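Local coordinates for Trp Repressor Binding Protein (Bacillus subtilis, PDB 1RLI), which probably acts as an NAD(P)H-dependent oxidoreductase that uses FMN as its cofactor, at residues Leu75-Pro80 / Lys116-Ile121. Numbering follows the deposited sequence.
Sequences LIFATP and KQAYVI
An inner strand, 74-80, and its neighbour 117-124 in the parallel sheet of a flavodoxin-like fold meet here, their segments running 19° apart, and the pairing of Leu75 with Ala118 through Ala78 with Ile121 fixes their register. Five backbone hydrogen bonds alternate across the gap: Leu75 N to Gln117 O (2.8 Å, 174° at the hydrogen) opens the series, Tyr119 N to Leu75 O, Phe77 N to Tyr119 O and Ile121 N to Phe77 O follow, and Thr79 N to Ile121 O (2.8 Å) closes it. On one face chi1 of -61° puts Ile76 CG1 beside the backbone N and leaves CG2 anti to it; CG2 meets Ile121 CD1 at 3.8 Å, while Ile76 CG1 lies 4.1 Å from Tyr119 CB. On the other, Phe77 turns its ring edge to Tyr119 O, which lies in the ring plane 3.7 Å from CD2; the Leu75 and Lys116 side chains cross at a slant, Leu75 CD1 lying 3.9 Å from Lys116 CD, and Lys116 NZ hydrogen-bonds to Cys72 O and Leu70 O. Thr79 OG1 bonds to Pro80 O at 2.8 Å and also to Ser87 N, so an alanine here would probably leave Pro80 O without this donor and Ser87 N without this acceptor. Strand 6-10 pairs with 74-80 along its other edge, and strand 149-157 flanks 117-124; helix 18-27 covers Ile76 and Ile121, whereas helix 133-146 packs against Phe77, Ala118 and Val120.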
loop_
_atom_site.group_PDB
_atom_site.type_symbol
_atom_site.label_atom_id
_atom_site.label_comp_id
_atom_site.label_asym_id
_atom_site.label_seq_id
_atom_site.Cartn_x
_atom_site.Cartn_y
_atom_site.Cartn_z
ATOM N N LEU D 75 -15.380 -3.930 -17.387
ATOM C CA LEU D 75 -14.337 -3.060 -17.928
ATOM C C LEU D 75 -12.958 -3.562 -17.530
ATOM O O LEU D 75 -12.703 -3.766 -16.340
ATOM C CB LEU D 75 -14.495 -1.632 -17.404
ATOM C CG LEU D 75 -15.835 -0.922 -17.607
ATOM C CD1 LEU D 75 -15.706 0.526 -17.080
ATOM C CD2 LEU D 75 -16.214 -0.936 -19.080
ATOM N N ILE D 76 -12.074 -3.738 -18.516
ATOM C CA ILE D 76 -10.703 -4.172 -18.259
ATOM C C ILE D 76 -9.756 -3.030 -18.600
ATOM O O ILE D 76 -9.670 -2.601 -19.745
ATOM C CB ILE D 76 -10.325 -5.420 -19.099
ATOM C CG1 ILE D 76 -11.256 -6.566 -18.709
ATOM C CG2 ILE D 76 -8.866 -5.814 -18.834
ATOM C CD1 ILE D 76 -11.118 -7.826 -19.545
ATOM N N PHE D 77 -9.065 -2.523 -17.582
ATOM C CA PHE D 77 -8.132 -1.414 -17.783
ATOM C C PHE D 77 -6.777 -2.040 -17.950
ATOM O O PHE D 77 -6.280 -2.681 -17.032
ATOM C CB PHE D 77 -8.159 -0.503 -16.560
ATOM C CG PHE D 77 -9.448 0.239 -16.405
ATOM C CD1 PHE D 77 -9.607 1.503 -16.957
ATOM C CD2 PHE D 77 -10.528 -0.352 -15.754
ATOM C CE1 PHE D 77 -10.833 2.165 -16.859
ATOM C CE2 PHE D 77 -11.746 0.306 -15.659
ATOM C CZ PHE D 77 -11.892 1.569 -16.216
ATOM N N ALA D 78 -6.182 -1.863 -19.124
ATOM C CA ALA D 78 -4.878 -2.454 -19.406
ATOM C C ALA D 78 -3.846 -1.357 -19.556
ATOM O O ALA D 78 -4.020 -0.435 -20.356
ATOM C CB ALA D 78 -4.956 -3.293 -20.682
ATOM N N THR D 79 -2.744 -1.464 -18.823
ATOM C CA THR D 79 -1.753 -0.391 -18.904
ATOM C C THR D 79 -0.326 -0.781 -18.605
ATOM O O THR D 79 -0.079 -1.702 -17.845
ATOM C CB THR D 79 -2.084 0.727 -17.882
ATOM O OG1 THR D 79 -1.139 1.804 -17.999
ATOM C CG2 THR D 79 -1.980 0.160 -16.432
ATOM N N PRO D 80 0.634 -0.090 -19.228
ATOM C CA PRO D 80 2.024 -0.411 -18.927
ATOM C C PRO D 80 2.260 0.339 -17.620
ATOM O O PRO D 80 1.509 1.273 -17.289
ATOM C CB PRO D 80 2.794 0.206 -20.100
ATOM C CG PRO D 80 1.924 1.316 -20.560
ATOM C CD PRO D 80 0.532 0.712 -20.458
ATOM N N LYS D 116 -20.834 -1.523 -12.674
ATOM C CA LYS D 116 -19.876 -2.229 -13.524
ATOM C C LYS D 116 -18.813 -2.972 -12.725
ATOM O O LYS D 116 -18.582 -2.673 -11.562
ATOM C CB LYS D 116 -19.198 -1.254 -14.499
ATOM C CG LYS D 116 -20.194 -0.550 -15.433
ATOM C CD LYS D 116 -19.523 0.336 -16.461
ATOM C CE LYS D 116 -20.560 1.158 -17.250
ATOM N NZ LYS D 116 -21.535 0.302 -18.009
ATOM N N GLN D 117 -18.202 -3.970 -13.357
ATOM C CA GLN D 117 -17.147 -4.771 -12.744
ATOM C C GLN D 117 -15.849 -4.353 -13.412
ATOM O O GLN D 117 -15.787 -4.261 -14.637
ATOM C CB GLN D 117 -17.394 -6.259 -12.994
ATOM C CG GLN D 117 -18.683 -6.751 -12.355
ATOM C CD GLN D 117 -18.941 -8.210 -12.626
ATOM O OE1 GLN D 117 -18.955 -8.648 -13.777
ATOM N NE2 GLN D 117 -19.154 -8.977 -11.565
ATOM N N ALA D 118 -14.819 -4.114 -12.608
ATOM C CA ALA D 118 -13.537 -3.670 -13.145
ATOM C C ALA D 118 -12.406 -4.653 -12.895
ATOM O O ALA D 118 -12.364 -5.291 -11.850
ATOM C CB ALA D 118 -13.162 -2.317 -12.519
ATOM N N TYR D 119 -11.489 -4.730 -13.862
ATOM C CA TYR D 119 -10.298 -5.582 -13.794
ATOM C C TYR D 119 -9.140 -4.738 -14.268
ATOM O O TYR D 119 -9.334 -3.782 -15.030
ATOM C CB TYR D 119 -10.388 -6.775 -14.741
ATOM C CG TYR D 119 -11.431 -7.786 -14.344
ATOM C CD1 TYR D 119 -11.082 -8.933 -13.620
ATOM C CD2 TYR D 119 -12.770 -7.601 -14.702
ATOM C CE1 TYR D 119 -12.054 -9.883 -13.270
ATOM C CE2 TYR D 119 -13.746 -8.546 -14.356
ATOM C CZ TYR D 119 -13.377 -9.682 -13.647
ATOM O OH TYR D 119 -14.347 -10.623 -13.341
ATOM N N VAL D 120 -7.930 -5.101 -13.846
ATOM C CA VAL D 120 -6.734 -4.365 -14.255
ATOM C C VAL D 120 -5.640 -5.316 -14.752
ATOM O O VAL D 120 -5.408 -6.360 -14.153
ATOM C CB VAL D 120 -6.136 -3.551 -13.067
ATOM C CG1 VAL D 120 -4.783 -2.946 -13.466
ATOM C CG2 VAL D 120 -7.117 -2.426 -12.636
ATOM N N ILE D 121 -4.983 -4.947 -15.846
ATOM C CA ILE D 121 -3.846 -5.712 -16.373
ATOM C C ILE D 121 -2.737 -4.659 -16.465
ATOM O O ILE D 121 -2.903 -3.656 -17.161
ATOM C CB ILE D 121 -4.109 -6.273 -17.793
ATOM C CG1 ILE D 121 -5.220 -7.328 -17.734
ATOM C CG2 ILE D 121 -2.829 -6.874 -18.352
ATOM C CD1 ILE D 121 -5.678 -7.792 -19.088
#